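Local coordinates for protein 3-hydroxy-3-methylglutaryl-CoA lyase (Acinetobacter baumannii, PDB 6NDS) that is a lyase of the HMGL-like family, built on a TIM-barrel fold, that holds a zinc ion and a coenzyme A molecule, at residues S22-L27 against A56-S61; E73-I78 against V100-N105; A240-L245 against R286-L291. All blocks are in the same frame, centred on the assembly; numbering follows the deposited sequence.

The chain runs in series through three contacts, and none nests in or crosses another. Interaction 1 comes first. It joins helix 22-28, just after strand 17-20, to the end of strand 53-58, and closes a loop that contains helix 36-46. Interaction 2 follows, bringing helix 71-77 against the turn that leaves helix 93-101, with strand 85-90 in the loop between. Interaction 3 comes late. It sets the loop after the last barrel strand, 237-240, against helix 288-292. In space, interaction 1 lies between the other two: residues 56-61 pack on 73-78 and 100-105, and residues 22-27 pack on 240-245. Interactions 2 and 3 do not touch.

Interaction 1. Residues S22-L27 against A56-S61. With ZN (zinc ion), chain H; COA (coenzyme A), chain B.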
ATOM      1  N   SER A  22       3.340  -2.986 -17.718  1.00 17.72           N
ATOM      2  CA  SER A  22       3.537  -1.553 -17.932  1.00 18.20           C
ATOM      3  C   SER A  22       3.507  -1.118 -19.401  1.00 18.90           C
ATOM      4  O   SER A  22       3.053   0.012 -19.644  1.00 18.64           O
ATOM      5  CB  SER A  22       4.836  -1.040 -17.283  1.00 21.19           C
ATOM      6  OG  SER A  22       5.965  -1.621 -17.867  1.00 20.51           O
ATOM      7  N   PRO A  23       3.952  -1.900 -20.389  1.00 17.96           N
ATOM      8  CA  PRO A  23       3.899  -1.393 -21.769  1.00 16.08           C
ATOM      9  C   PRO A  23       2.497  -1.235 -22.292  1.00 22.95           C
ATOM     10  O   PRO A  23       2.316  -0.551 -23.302  1.00 21.41           O
ATOM     11  CB  PRO A  23       4.670  -2.448 -22.573  1.00 18.74           C
ATOM     12  CG  PRO A  23       5.562  -3.141 -21.541  1.00 18.83           C
ATOM     13  CD  PRO A  23       4.676  -3.185 -20.324  1.00 15.63           C
ATOM     14  N   ARG A  24       1.508  -1.866 -21.657  1.00 17.75           N
ATOM     15  CA  ARG A  24       0.120  -1.786 -22.098  1.00 18.69           C
ATOM     16  C   ARG A  24      -0.691  -0.976 -21.082  1.00 17.05           C
ATOM     17  O   ARG A  24      -1.065   0.165 -21.363  1.00 18.29           O
ATOM     18  CB  ARG A  24      -0.440  -3.199 -22.287  1.00 19.81           C
ATOM     19  CG  ARG A  24      -1.768  -3.297 -23.066  1.00 19.65           C
ATOM     20  CD  ARG A  24      -2.980  -2.875 -22.232  1.00 20.83           C
ATOM     21  NE  ARG A  24      -3.204  -3.758 -21.081  1.00 22.81           N
ATOM     22  CZ  ARG A  24      -4.122  -3.535 -20.147  1.00 24.61           C
ATOM     23  NH1 ARG A  24      -4.905  -2.463 -20.228  1.00 25.80           N
ATOM     24  NH2 ARG A  24      -4.273  -4.390 -19.144  1.00 28.43           N
ATOM     25  N   ASP A  25      -0.954  -1.537 -19.897  1.00 19.69           N
ATOM     26  CA  ASP A  25      -1.750  -0.818 -18.906  1.00 16.88           C
ATOM     27  C   ASP A  25      -1.050   0.463 -18.483  1.00 17.50           C
ATOM     28  O   ASP A  25      -1.695   1.500 -18.288  1.00 21.69           O
ATOM     29  CB  ASP A  25      -1.999  -1.725 -17.698  1.00 22.02           C
ATOM     30  CG  ASP A  25      -3.330  -1.470 -17.036  1.00 25.98           C
ATOM     31  OD1 ASP A  25      -3.890  -0.350 -17.150  1.00 27.31           O
ATOM     32  OD2 ASP A  25      -3.835  -2.405 -16.383  1.00 21.80           O
ATOM     33  N   GLY A  26       0.277   0.408 -18.357  1.00 19.00           N
ATOM     34  CA  GLY A  26       1.015   1.572 -17.907  1.00 19.93           C
ATOM     35  C   GLY A  26       0.950   2.721 -18.893  1.00 23.29           C
ATOM     36  O   GLY A  26       0.715   3.867 -18.513  1.00 30.29           O
ATOM     37  N   LEU A  27       1.144   2.429 -20.175  1.00 20.27           N
ATOM     38  CA  LEU A  27       1.272   3.498 -21.152  1.00 19.54           C
ATOM     39  C   LEU A  27      -0.057   3.959 -21.730  1.00 24.28           C
ATOM     40  O   LEU A  27      -0.128   5.076 -22.255  1.00 25.75           O
ATOM     41  CB  LEU A  27       2.191   3.054 -22.290  1.00 19.44           C
ATOM     42  CG  LEU A  27       3.624   2.737 -21.855  1.00 19.88           C
ATOM     43  CD1 LEU A  27       4.461   2.506 -23.088  1.00 20.47           C
ATOM     44  CD2 LEU A  27       4.207   3.864 -21.022  1.00 25.60           C
ATOM     45  N   ALA A  56       2.863  -6.598 -24.077  1.00 19.07           N
ATOM     46  CA  ALA A  56       3.644  -5.637 -24.850  1.00 19.45           C
ATOM     47  C   ALA A  56       2.799  -4.561 -25.521  1.00 20.52           C
ATOM     48  O   ALA A  56       3.364  -3.570 -25.994  1.00 21.78           O
ATOM     49  CB  ALA A  56       4.468  -6.360 -25.922  1.00 22.24           C
ATOM     50  N   GLY A  57       1.483  -4.721 -25.589  1.00 19.82           N
ATOM     51  CA  GLY A  57       0.656  -3.695 -26.194  1.00 21.87           C
ATOM     52  C   GLY A  57      -0.763  -4.186 -26.388  1.00 21.57           C
ATOM     53  O   GLY A  57      -1.157  -5.248 -25.889  1.00 20.25           O
ATOM     54  N   SER A  58      -1.526  -3.380 -27.126  1.00 19.92           N
ATOM     55  CA  SER A  58      -2.931  -3.643 -27.403  1.00 18.27           C
ATOM     56  C   SER A  58      -3.187  -3.506 -28.890  1.00 21.22           C
ATOM     57  O   SER A  58      -2.485  -2.772 -29.593  1.00 22.85           O
ATOM     58  CB  SER A  58      -3.864  -2.650 -26.687  1.00 24.19           C
ATOM     59  OG  SER A  58      -3.763  -2.772 -25.295  1.00 29.78           O
ATOM     60  N   PHE A  59      -4.231  -4.178 -29.357  1.00 21.56           N
ATOM     61  CA  PHE A  59      -4.690  -4.042 -30.735  1.00 23.45           C
ATOM     62  C   PHE A  59      -6.124  -3.534 -30.696  1.00 21.58           C
ATOM     63  O   PHE A  59      -7.076  -4.274 -30.937  1.00 26.35           O
ATOM     64  CB  PHE A  59      -4.519  -5.369 -31.482  1.00 24.01           C
ATOM     65  CG  PHE A  59      -3.071  -5.763 -31.598  1.00 26.66           C
ATOM     66  CD1 PHE A  59      -2.309  -5.308 -32.664  1.00 29.43           C
ATOM     67  CD2 PHE A  59      -2.458  -6.510 -30.608  1.00 25.32           C
ATOM     68  CE1 PHE A  59      -0.966  -5.624 -32.757  1.00 29.65           C
ATOM     69  CE2 PHE A  59      -1.106  -6.824 -30.687  1.00 28.09           C
ATOM     70  CZ  PHE A  59      -0.364  -6.382 -31.777  1.00 27.55           C
ATOM     71  N   VAL A  60      -6.255  -2.245 -30.371  1.00 23.09           N
ATOM     72  CA  VAL A  60      -7.539  -1.597 -30.138  1.00 26.65           C
ATOM     73  C   VAL A  60      -7.634  -0.372 -31.039  1.00 25.46           C
ATOM     74  O   VAL A  60      -6.671   0.025 -31.696  1.00 27.99           O
ATOM     75  CB  VAL A  60      -7.725  -1.200 -28.654  1.00 24.44           C
ATOM     76  CG1 VAL A  60      -7.666  -2.432 -27.756  1.00 24.73           C
ATOM     77  CG2 VAL A  60      -6.652  -0.187 -28.232  1.00 25.67           C
ATOM     78  N   SER A  61      -8.826   0.216 -31.069  1.00 24.86           N
ATOM     79  CA  SER A  61      -9.063   1.387 -31.898  1.00 27.67           C
ATOM     80  C   SER A  61      -8.063   2.484 -31.554  1.00 30.15           C
ATOM     81  O   SER A  61      -7.876   2.796 -30.372  1.00 27.52           O
ATOM     82  CB  SER A  61     -10.483   1.912 -31.687  1.00 28.03           C
ATOM     83  OG  SER A  61     -10.634   3.181 -32.303  1.00 33.71           O
TER
HETATM   84 ZN    ZN H 507      -5.713  -2.830 -15.599  1.00 25.69          ZN
HETATM   85  N1A COA B 501      -8.213  -2.178 -33.776  0.86 26.43           N
HETATM   86  C2A COA B 501      -8.187  -1.162 -34.651  0.86 29.45           C
HETATM   87  N3A COA B 501      -9.184  -0.628 -35.355  0.86 32.50           N
HETATM   88  C4A COA B 501     -10.341  -1.251 -35.080  0.86 28.26           C
HETATM   89  C5A COA B 501     -10.533  -2.297 -34.203  0.86 27.42           C
HETATM   90  C6A COA B 501      -9.402  -2.779 -33.517  0.86 27.02           C
HETATM   91  N6A COA B 501      -9.441  -3.788 -32.653  0.86 23.60           N
HETATM   92  N7A COA B 501     -11.869  -2.675 -34.190  0.86 26.49           N
HETATM   93  C8A COA B 501     -12.452  -1.863 -35.042  0.86 31.64           C
HETATM   94  N9A COA B 501     -11.573  -0.975 -35.614  0.86 32.01           N
HETATM   95  C1B COA B 501     -11.861   0.049 -36.621  0.86 35.65           C
HETATM   96  C2B COA B 501     -12.502  -0.488 -37.900  0.86 39.81           C
HETATM   97  O2B COA B 501     -11.602  -1.083 -38.809  0.86 50.30           O
HETATM   98  C3B COA B 501     -13.167   0.787 -38.412  0.86 49.90           C
HETATM   99  O3B COA B 501     -12.189   1.704 -38.890  0.86 67.76           O
HETATM  100  P3B COA B 501     -12.871   2.805 -39.860  0.86 75.29           P
HETATM  101  O7A COA B 501     -13.445   3.908 -38.988  0.86 73.36           O
HETATM  102  O8A COA B 501     -13.952   2.066 -40.627  0.86 72.73           O
HETATM  103  O9A COA B 501     -11.769   3.308 -40.773  0.86 80.87           O
HETATM  104  C4B COA B 501     -13.800   1.251 -37.111  0.86 47.34           C
HETATM  105  O4B COA B 501     -12.782   0.986 -36.106  0.86 39.76           O
HETATM  106  C5B COA B 501     -15.020   0.437 -36.770  0.86 49.22           C
HETATM  107  O5B COA B 501     -15.603   0.936 -35.557  0.86 51.14           O
HETATM  108  P1A COA B 501     -16.582  -0.052 -34.771  0.86 48.40           P
HETATM  109  O1A COA B 501     -16.343  -1.461 -35.199  0.86 39.29           O
HETATM  110  O2A COA B 501     -17.969   0.502 -34.775  0.86 57.64           O
HETATM  111  O3A COA B 501     -15.946   0.119 -33.313  0.86 42.39           O
HETATM  112  P2A COA B 501     -15.976   1.327 -32.270  0.86 39.92           P
HETATM  113  O4A COA B 501     -17.330   1.376 -31.643  0.86 41.28           O
HETATM  114  O5A COA B 501     -15.424   2.566 -32.896  0.86 46.03           O
HETATM  115  O6A COA B 501     -14.891   0.794 -31.215  0.86 38.34           O
HETATM  116  CBP COA B 501     -13.706  -0.936 -30.072  0.86 22.36           C
HETATM  117  CCP COA B 501     -15.068  -0.511 -30.609  0.86 27.56           C
HETATM  118  CDP COA B 501     -13.838  -2.222 -29.250  0.86 25.00           C
HETATM  119  CEP COA B 501     -12.761  -1.191 -31.253  0.86 26.15           C
HETATM  120  CAP COA B 501     -13.176   0.207 -29.203  0.86 21.79           C
HETATM  121  OAP COA B 501     -14.172   0.566 -28.256  0.86 24.96           O
HETATM  122  C9P COA B 501     -11.896  -0.140 -28.461  0.86 28.34           C
HETATM  123  O9P COA B 501     -10.834  -0.249 -29.065  0.86 31.46           O
HETATM  124  N8P COA B 501     -11.999  -0.298 -27.150  0.86 25.84           N
HETATM  125  C7P COA B 501     -10.895  -0.752 -26.315  0.86 30.27           C
HETATM  126  C6P COA B 501     -10.406   0.347 -25.406  0.86 30.67           C
HETATM  127  C5P COA B 501      -9.370  -0.154 -24.423  0.86 33.24           C
HETATM  128  O5P COA B 501      -8.403  -0.809 -24.808  0.86 26.15           O
HETATM  129  N4P COA B 501      -9.563   0.163 -23.137  0.86 37.62           N
HETATM  130  C3P COA B 501      -8.590  -0.080 -22.081  0.86 43.70           C
HETATM  131  C2P COA B 501      -8.241  -1.542 -21.944  0.86 55.26           C
HETATM  132  S1P COA B 501      -9.715  -2.575 -21.744  0.86 63.32           S
HETATM  133  O   HOH W   1       3.397  -0.792 -25.946  1.00 21.53           O
HETATM  134  O   HOH W   2      -6.437  -0.940 -16.500  1.00 25.41           O
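Arg24 lays the aliphatic part of its side chain along the strand end at Gly57 and Ser58. Arg24 CG is 3.5 Å from Gly57 O and 3.0 Å from Ser58 OG. The latter is a close carbon-oxygen contact, not a hydrogen bond. CG stands anti to the backbone N (chi1 -166°), and the chain then bends at chi2 and chi3. The guanidinium folds back over Asp25, with Asp25 CB above one face. Arg24 NE forms a salt bridge with Glu55, and Arg24 NH1 bonds to Gln28. In this TIM barrel, helix 22-28 follows the first strand, and strand 53-58 is the second. Pro23 and Ala56 form a second, smaller part of the contact. Pro23 CB lies 3.8 Å from Ala56 O. A water joins the two backbones, donating to Pro23 O at 2.9 Å and to Ala56 O at 2.8 Å. Beyond the contact, both segments reach the ligands. Asp25 OD2 binds the zinc ion at 2.1 Å, together with His215 and His217. Phe59 O accepts a bond from coenzyme A N6A at 3.0 Å, and Ser61 N donates to coenzyme A O9P at 2.9 Å.

Interaction 2. Residues E73-I78 against V100-N105; sequences EVFTGI and VEANAN. With EDO (1,2-ethanediol), chain G.
Phe75 meets residues 100-105 at two levels. Near the backbone, Phe75 CB faces the methyl of Ala102, with the two CB atoms 3.8 Å apart, and also lies 3.7 Å from Ala102 O. Farther out, Phe75 ring atom CE1 is 3.7 Å from Ala104 CB, and CD1 sits a little farther from the same methyl. The approach of Ala104 to the ring is oblique. A chi2 of -100° turns the ring roughly square to its CA-CB-CG plane, which brings the CD1 and CE1 side to Ala104. The contact is apolar apart from the carbonyl of Ala102. The two alanines flank Asn103, whose positive phi (58°) belongs to a Schellman motif ending helix 93-101. Asn103 N bonds back to Val100 O at 2.9 Å. A 1,2-ethanediol, probably from the crystallisation liquor, donates to Thr76 O at the end of helix 71-77. Arg80 ties the backbones together: it bonds to Phe75 O and Asn103 O, and weakly to Ala102 O. Phe75 also meets the ring of Phe59 with planes at about 50°. Helix 36-46 touches Val74 and Ile78, while strand 85-90 touches Ile78 and Asn105.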
ATOM      1  N   GLU A  73       4.015  -2.184 -34.795  1.00 19.92           N
ATOM      2  CA  GLU A  73       5.445  -1.927 -34.927  1.00 21.20           C
ATOM      3  C   GLU A  73       6.187  -2.292 -33.649  1.00 21.12           C
ATOM      4  O   GLU A  73       7.326  -2.766 -33.711  1.00 21.10           O
ATOM      5  CB  GLU A  73       5.688  -0.466 -35.315  1.00 22.91           C
ATOM      6  CG  GLU A  73       7.166  -0.090 -35.514  1.00 23.70           C
ATOM      7  CD  GLU A  73       7.874  -0.915 -36.591  1.00 29.88           C
ATOM      8  OE1 GLU A  73       7.199  -1.478 -37.476  1.00 30.82           O
ATOM      9  OE2 GLU A  73       9.119  -0.992 -36.558  1.00 31.82           O
ATOM     10  N   VAL A  74       5.553  -2.116 -32.488  1.00 20.70           N
ATOM     11  CA  VAL A  74       6.201  -2.540 -31.248  1.00 22.21           C
ATOM     12  C   VAL A  74       6.439  -4.047 -31.262  1.00 20.45           C
ATOM     13  O   VAL A  74       7.547  -4.525 -30.969  1.00 20.69           O
ATOM     14  CB  VAL A  74       5.370  -2.104 -30.032  1.00 19.86           C
ATOM     15  CG1 VAL A  74       5.941  -2.734 -28.777  1.00 21.07           C
ATOM     16  CG2 VAL A  74       5.378  -0.573 -29.918  1.00 22.52           C
ATOM     17  N   PHE A  75       5.402  -4.822 -31.603  1.00 20.85           N
ATOM     18  CA  PHE A  75       5.545  -6.274 -31.624  1.00 21.58           C
ATOM     19  C   PHE A  75       6.526  -6.724 -32.693  1.00 25.58           C
ATOM     20  O   PHE A  75       7.202  -7.741 -32.510  1.00 26.68           O
ATOM     21  CB  PHE A  75       4.189  -6.954 -31.836  1.00 20.84           C
ATOM     22  CG  PHE A  75       3.410  -7.180 -30.557  1.00 21.62           C
ATOM     23  CD1 PHE A  75       3.405  -8.428 -29.936  1.00 22.68           C
ATOM     24  CD2 PHE A  75       2.698  -6.146 -29.975  1.00 24.88           C
ATOM     25  CE1 PHE A  75       2.693  -8.633 -28.753  1.00 22.61           C
ATOM     26  CE2 PHE A  75       1.978  -6.344 -28.796  1.00 23.97           C
ATOM     27  CZ  PHE A  75       1.977  -7.584 -28.188  1.00 21.90           C
ATOM     28  N   THR A  76       6.619  -5.974 -33.801  1.00 24.56           N
ATOM     29  CA  THR A  76       7.577  -6.263 -34.867  1.00 29.02           C
ATOM     30  C   THR A  76       9.008  -6.045 -34.400  1.00 26.49           C
ATOM     31  O   THR A  76       9.914  -6.809 -34.763  1.00 28.79           O
ATOM     32  CB  THR A  76       7.282  -5.359 -36.075  1.00 23.11           C
ATOM     33  OG1 THR A  76       6.058  -5.756 -36.678  1.00 36.30           O
ATOM     34  CG2 THR A  76       8.417  -5.416 -37.119  1.00 40.17           C
ATOM     35  N   GLY A  77       9.222  -5.006 -33.593  1.00 23.76           N
ATOM     36  CA  GLY A  77      10.541  -4.486 -33.317  1.00 23.41           C
ATOM     37  C   GLY A  77      11.244  -5.047 -32.100  1.00 21.27           C
ATOM     38  O   GLY A  77      12.474  -4.978 -32.033  1.00 24.83           O
ATOM     39  N   ILE A  78      10.498  -5.611 -31.141  1.00 21.23           N
ATOM     40  CA  ILE A  78      11.118  -6.067 -29.901  1.00 20.25           C
ATOM     41  C   ILE A  78      11.966  -7.311 -30.152  1.00 25.08           C
ATOM     42  O   ILE A  78      11.751  -8.074 -31.104  1.00 25.55           O
ATOM     43  CB  ILE A  78      10.055  -6.340 -28.817  1.00 19.33           C
ATOM     44  CG1 ILE A  78       8.988  -7.318 -29.326  1.00 20.35           C
ATOM     45  CG2 ILE A  78       9.430  -5.021 -28.338  1.00 20.67           C
ATOM     46  CD1 ILE A  78       8.037  -7.804 -28.204  1.00 21.07           C
ATOM     47  N   VAL A 100      -2.339 -11.557 -34.436  1.00 26.34           N
ATOM     48  CA  VAL A 100      -1.737 -12.734 -35.057  1.00 31.10           C
ATOM     49  C   VAL A 100      -0.767 -12.320 -36.157  1.00 31.88           C
ATOM     50  O   VAL A 100       0.323 -12.893 -36.290  1.00 31.75           O
ATOM     51  CB  VAL A 100      -2.831 -13.681 -35.578  1.00 35.83           C
ATOM     52  CG1 VAL A 100      -2.225 -14.756 -36.469  1.00 40.79           C
ATOM     53  CG2 VAL A 100      -3.580 -14.309 -34.405  1.00 34.90           C
ATOM     54  N   GLU A 101      -1.142 -11.319 -36.964  1.00 31.18           N
ATOM     55  CA  GLU A 101      -0.220 -10.804 -37.975  1.00 37.73           C
ATOM     56  C   GLU A 101       1.065 -10.269 -37.349  1.00 32.44           C
ATOM     57  O   GLU A 101       2.137 -10.361 -37.958  1.00 35.32           O
ATOM     58  CB  GLU A 101      -0.895  -9.706 -38.800  1.00 38.86           C
ATOM     59  N   ALA A 102       0.979  -9.702 -36.153  1.00 29.99           N
ATOM     60  CA  ALA A 102       2.154  -9.204 -35.444  1.00 27.96           C
ATOM     61  C   ALA A 102       2.846 -10.281 -34.615  1.00 29.07           C
ATOM     62  O   ALA A 102       3.817  -9.978 -33.910  1.00 27.17           O
ATOM     63  CB  ALA A 102       1.761  -8.024 -34.550  1.00 27.31           C
ATOM     64  N   ASN A 103       2.371 -11.525 -34.689  1.00 25.50           N
ATOM     65  CA  ASN A 103       2.958 -12.656 -33.972  1.00 29.12           C
ATOM     66  C   ASN A 103       2.981 -12.420 -32.464  1.00 28.01           C
ATOM     67  O   ASN A 103       3.960 -12.733 -31.779  1.00 25.68           O
ATOM     68  CB  ASN A 103       4.362 -12.990 -34.485  1.00 31.92           C
ATOM     69  CG  ASN A 103       4.863 -14.320 -33.954  1.00 38.54           C
ATOM     70  OD1 ASN A 103       4.076 -15.247 -33.741  1.00 35.91           O
ATOM     71  ND2 ASN A 103       6.165 -14.412 -33.704  1.00 38.21           N
ATOM     72  N   ALA A 104       1.896 -11.868 -31.934  1.00 24.90           N
ATOM     73  CA  ALA A 104       1.702 -11.949 -30.494  1.00 21.92           C
ATOM     74  C   ALA A 104       1.668 -13.419 -30.086  1.00 24.12           C
ATOM     75  O   ALA A 104       1.111 -14.261 -30.800  1.00 25.19           O
ATOM     76  CB  ALA A 104       0.410 -11.244 -30.085  1.00 21.47           C
ATOM     77  N   ASN A 105       2.327 -13.748 -28.966  1.00 21.63           N
ATOM     78  CA  ASN A 105       2.359 -15.144 -28.535  1.00 21.77           C
ATOM     79  C   ASN A 105       1.050 -15.564 -27.893  1.00 23.33           C
ATOM     80  O   ASN A 105       0.726 -16.759 -27.871  1.00 28.41           O
ATOM     81  CB  ASN A 105       3.473 -15.399 -27.517  1.00 22.98           C
ATOM     82  CG  ASN A 105       4.866 -15.098 -28.052  1.00 27.41           C
ATOM     83  OD1 ASN A 105       5.715 -14.596 -27.311  1.00 24.30           O
ATOM     84  ND2 ASN A 105       5.121 -15.422 -29.328  1.00 25.86           N
TER
HETATM   85  C1  EDO G 506      13.792  -7.245 -34.762  1.00 66.76           C
HETATM   86  O1  EDO G 506      12.552  -7.943 -34.913  1.00 69.10           O
HETATM   87  C2  EDO G 506      14.355  -7.543 -33.381  1.00 61.71           C
HETATM   88  O2  EDO G 506      14.356  -8.958 -33.168  1.00 60.11           O

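Interaction 3. Residues A240-L245 against R286-L291; sequences AALGGL and RTLPAL
Leu288 is the residue of 286-291 that fills the contact, and it packs on Leu242, Gly243 and Leu245. Just before it, Thr287 turns its OG1 back to Leu284 O. At Leu288, CG lies anti to the carbonyl carbon (chi1 -72°), and an extended chi2 of 174° carries CD1 forward into the 240-245 loop. There Leu288 CD1 is 3.8 Å from Leu242 CD2 and equally far from Leu242 O. The side chains of Leu242 and Leu288 cross obliquely. Leu288 CD1 also comes 4.0 Å from Gly243 CA. Leu288 CD1 meets Leu245 CD1 tip to tip at 4.1 Å. Leu242 and Gly243 are the central residues of a type II turn, in which Gly244 N bonds to Ala241 O at 3.0 Å. This turn follows barrel strand 237-240 and packs against helix 288-292. Farther along 286-291, Leu291 N bonds weakly to Thr287 O. Leu281 and Leu284 of helix 278-285 also pack on Leu242. The polar backbone of the turn is served by other groups: Leu242 N by Glu20, Gly243 N by Glu261 and Gly243 O by Thr296. The contact itself therefore rests on ordinary van der Waals packing, mostly round Leu288 CD1, without directional bonds between the segments.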
ATOM      1  N   ALA A 240       1.476  -6.792 -12.725  1.00 15.59           N
ATOM      2  CA  ALA A 240       1.977  -5.586 -12.067  1.00 13.40           C
ATOM      3  C   ALA A 240       2.624  -4.715 -13.131  1.00 15.51           C
ATOM      4  O   ALA A 240       2.990  -5.199 -14.199  1.00 16.92           O
ATOM      5  CB  ALA A 240       2.980  -5.928 -10.950  1.00 15.57           C
ATOM      6  N   ALA A 241       2.741  -3.412 -12.847  1.00 15.15           N
ATOM      7  CA  ALA A 241       3.359  -2.471 -13.781  1.00 13.62           C
ATOM      8  C   ALA A 241       4.585  -1.838 -13.138  1.00 17.94           C
ATOM      9  O   ALA A 241       4.533  -1.402 -11.978  1.00 17.81           O
ATOM     10  CB  ALA A 241       2.383  -1.373 -14.204  1.00 16.47           C
ATOM     11  N   LEU A 242       5.675  -1.759 -13.914  1.00 16.34           N
ATOM     12  CA  LEU A 242       6.880  -1.058 -13.486  1.00 16.89           C
ATOM     13  C   LEU A 242       6.542   0.334 -12.967  1.00 16.48           C
ATOM     14  O   LEU A 242       5.810   1.097 -13.610  1.00 19.33           O
ATOM     15  CB  LEU A 242       7.851  -0.946 -14.664  1.00 18.29           C
ATOM     16  CG  LEU A 242       9.215  -0.319 -14.354  1.00 18.69           C
ATOM     17  CD1 LEU A 242      10.068  -1.313 -13.574  1.00 20.17           C
ATOM     18  CD2 LEU A 242       9.879   0.069 -15.671  1.00 19.54           C
ATOM     19  N   GLY A 243       7.085   0.668 -11.797  1.00 16.18           N
ATOM     20  CA  GLY A 243       6.884   1.989 -11.228  1.00 18.43           C
ATOM     21  C   GLY A 243       5.478   2.287 -10.754  1.00 19.83           C
ATOM     22  O   GLY A 243       5.214   3.420 -10.331  1.00 19.69           O
ATOM     23  N   GLY A 244       4.553   1.329 -10.833  1.00 19.25           N
ATOM     24  CA  GLY A 244       3.185   1.655 -10.477  1.00 17.93           C
ATOM     25  C   GLY A 244       2.443   2.472 -11.507  1.00 20.99           C
ATOM     26  O   GLY A 244       1.466   3.164 -11.171  1.00 21.65           O
ATOM     27  N   LEU A 245       2.890   2.441 -12.759  1.00 18.91           N
ATOM     28  CA  LEU A 245       2.147   3.071 -13.835  1.00 17.90           C
ATOM     29  C   LEU A 245       0.776   2.408 -13.978  1.00 17.81           C
ATOM     30  O   LEU A 245       0.522   1.338 -13.415  1.00 21.82           O
ATOM     31  CB  LEU A 245       2.922   2.952 -15.148  1.00 21.65           C
ATOM     32  CG  LEU A 245       4.291   3.640 -15.172  1.00 22.04           C
ATOM     33  CD1 LEU A 245       5.036   3.342 -16.487  1.00 22.94           C
ATOM     34  CD2 LEU A 245       4.108   5.132 -14.984  1.00 24.78           C
ATOM     35  N   ARG A 286      13.801   3.499 -11.923  1.00 18.62           N
ATOM     36  CA  ARG A 286      14.302   4.843 -11.675  1.00 19.45           C
ATOM     37  C   ARG A 286      14.617   5.616 -12.956  1.00 20.05           C
ATOM     38  O   ARG A 286      14.845   6.826 -12.879  1.00 24.00           O
ATOM     39  CB  ARG A 286      15.531   4.773 -10.756  1.00 19.66           C
ATOM     40  CG  ARG A 286      15.141   4.389  -9.315  1.00 20.67           C
ATOM     41  CD  ARG A 286      16.345   4.070  -8.424  1.00 24.36           C
ATOM     42  NE  ARG A 286      15.973   4.099  -7.011  1.00 23.89           N
ATOM     43  CZ  ARG A 286      16.740   3.658  -6.018  1.00 31.06           C
ATOM     44  NH1 ARG A 286      17.932   3.137  -6.279  1.00 29.19           N
ATOM     45  NH2 ARG A 286      16.313   3.737  -4.761  1.00 33.47           N
ATOM     46  N   THR A 287      14.608   4.960 -14.129  1.00 20.52           N
ATOM     47  CA  THR A 287      14.737   5.682 -15.389  1.00 21.32           C
ATOM     48  C   THR A 287      13.410   6.231 -15.890  1.00 22.52           C
ATOM     49  O   THR A 287      13.409   6.989 -16.863  1.00 23.55           O
ATOM     50  CB  THR A 287      15.351   4.786 -16.485  1.00 22.51           C
ATOM     51  OG1 THR A 287      14.390   3.820 -16.937  1.00 22.46           O
ATOM     52  CG2 THR A 287      16.599   4.079 -15.960  1.00 22.83           C
ATOM     53  N   LEU A 288      12.283   5.876 -15.248  1.00 20.30           N
ATOM     54  CA  LEU A 288      10.988   6.316 -15.768  1.00 20.57           C
ATOM     55  C   LEU A 288      10.757   7.827 -15.686  1.00 27.94           C
ATOM     56  O   LEU A 288      10.206   8.400 -16.637  1.00 25.59           O
ATOM     57  CB  LEU A 288       9.851   5.577 -15.058  1.00 21.98           C
ATOM     58  CG  LEU A 288       9.677   4.104 -15.416  1.00 19.28           C
ATOM     59  CD1 LEU A 288       8.600   3.485 -14.523  1.00 20.54           C
ATOM     60  CD2 LEU A 288       9.310   3.948 -16.900  1.00 21.71           C
ATOM     61  N   PRO A 289      11.126   8.520 -14.598  1.00 23.21           N
ATOM     62  CA  PRO A 289      10.895   9.976 -14.584  1.00 28.24           C
ATOM     63  C   PRO A 289      11.530  10.689 -15.762  1.00 29.29           C
ATOM     64  O   PRO A 289      10.919  11.602 -16.331  1.00 32.22           O
ATOM     65  CB  PRO A 289      11.505  10.417 -13.246  1.00 28.40           C
ATOM     66  CG  PRO A 289      11.339   9.224 -12.380  1.00 28.65           C
ATOM     67  CD  PRO A 289      11.585   8.038 -13.284  1.00 24.87           C
ATOM     68  N   ALA A 290      12.739  10.283 -16.160  1.00 28.34           N
ATOM     69  CA  ALA A 290      13.370  10.907 -17.315  1.00 34.96           C
ATOM     70  C   ALA A 290      12.621  10.583 -18.602  1.00 31.84           C
ATOM     71  O   ALA A 290      12.576  11.415 -19.521  1.00 33.07           O
ATOM     72  CB  ALA A 290      14.828  10.457 -17.418  1.00 33.66           C
ATOM     73  N   LEU A 291      12.030   9.391 -18.686  1.00 30.39           N
ATOM     74  CA  LEU A 291      11.318   8.999 -19.898  1.00 29.91           C
ATOM     75  C   LEU A 291       9.977   9.711 -20.005  1.00 28.56           C
ATOM     76  O   LEU A 291       9.608  10.198 -21.079  1.00 30.65           O
ATOM     77  CB  LEU A 291      11.115   7.484 -19.916  1.00 31.92           C
ATOM     78  CG  LEU A 291      10.321   6.898 -21.086  1.00 30.43           C
ATOM     79  CD1 LEU A 291      11.050   7.129 -22.407  1.00 37.63           C
ATOM     80  CD2 LEU A 291      10.076   5.419 -20.850  1.00 28.58           C
TER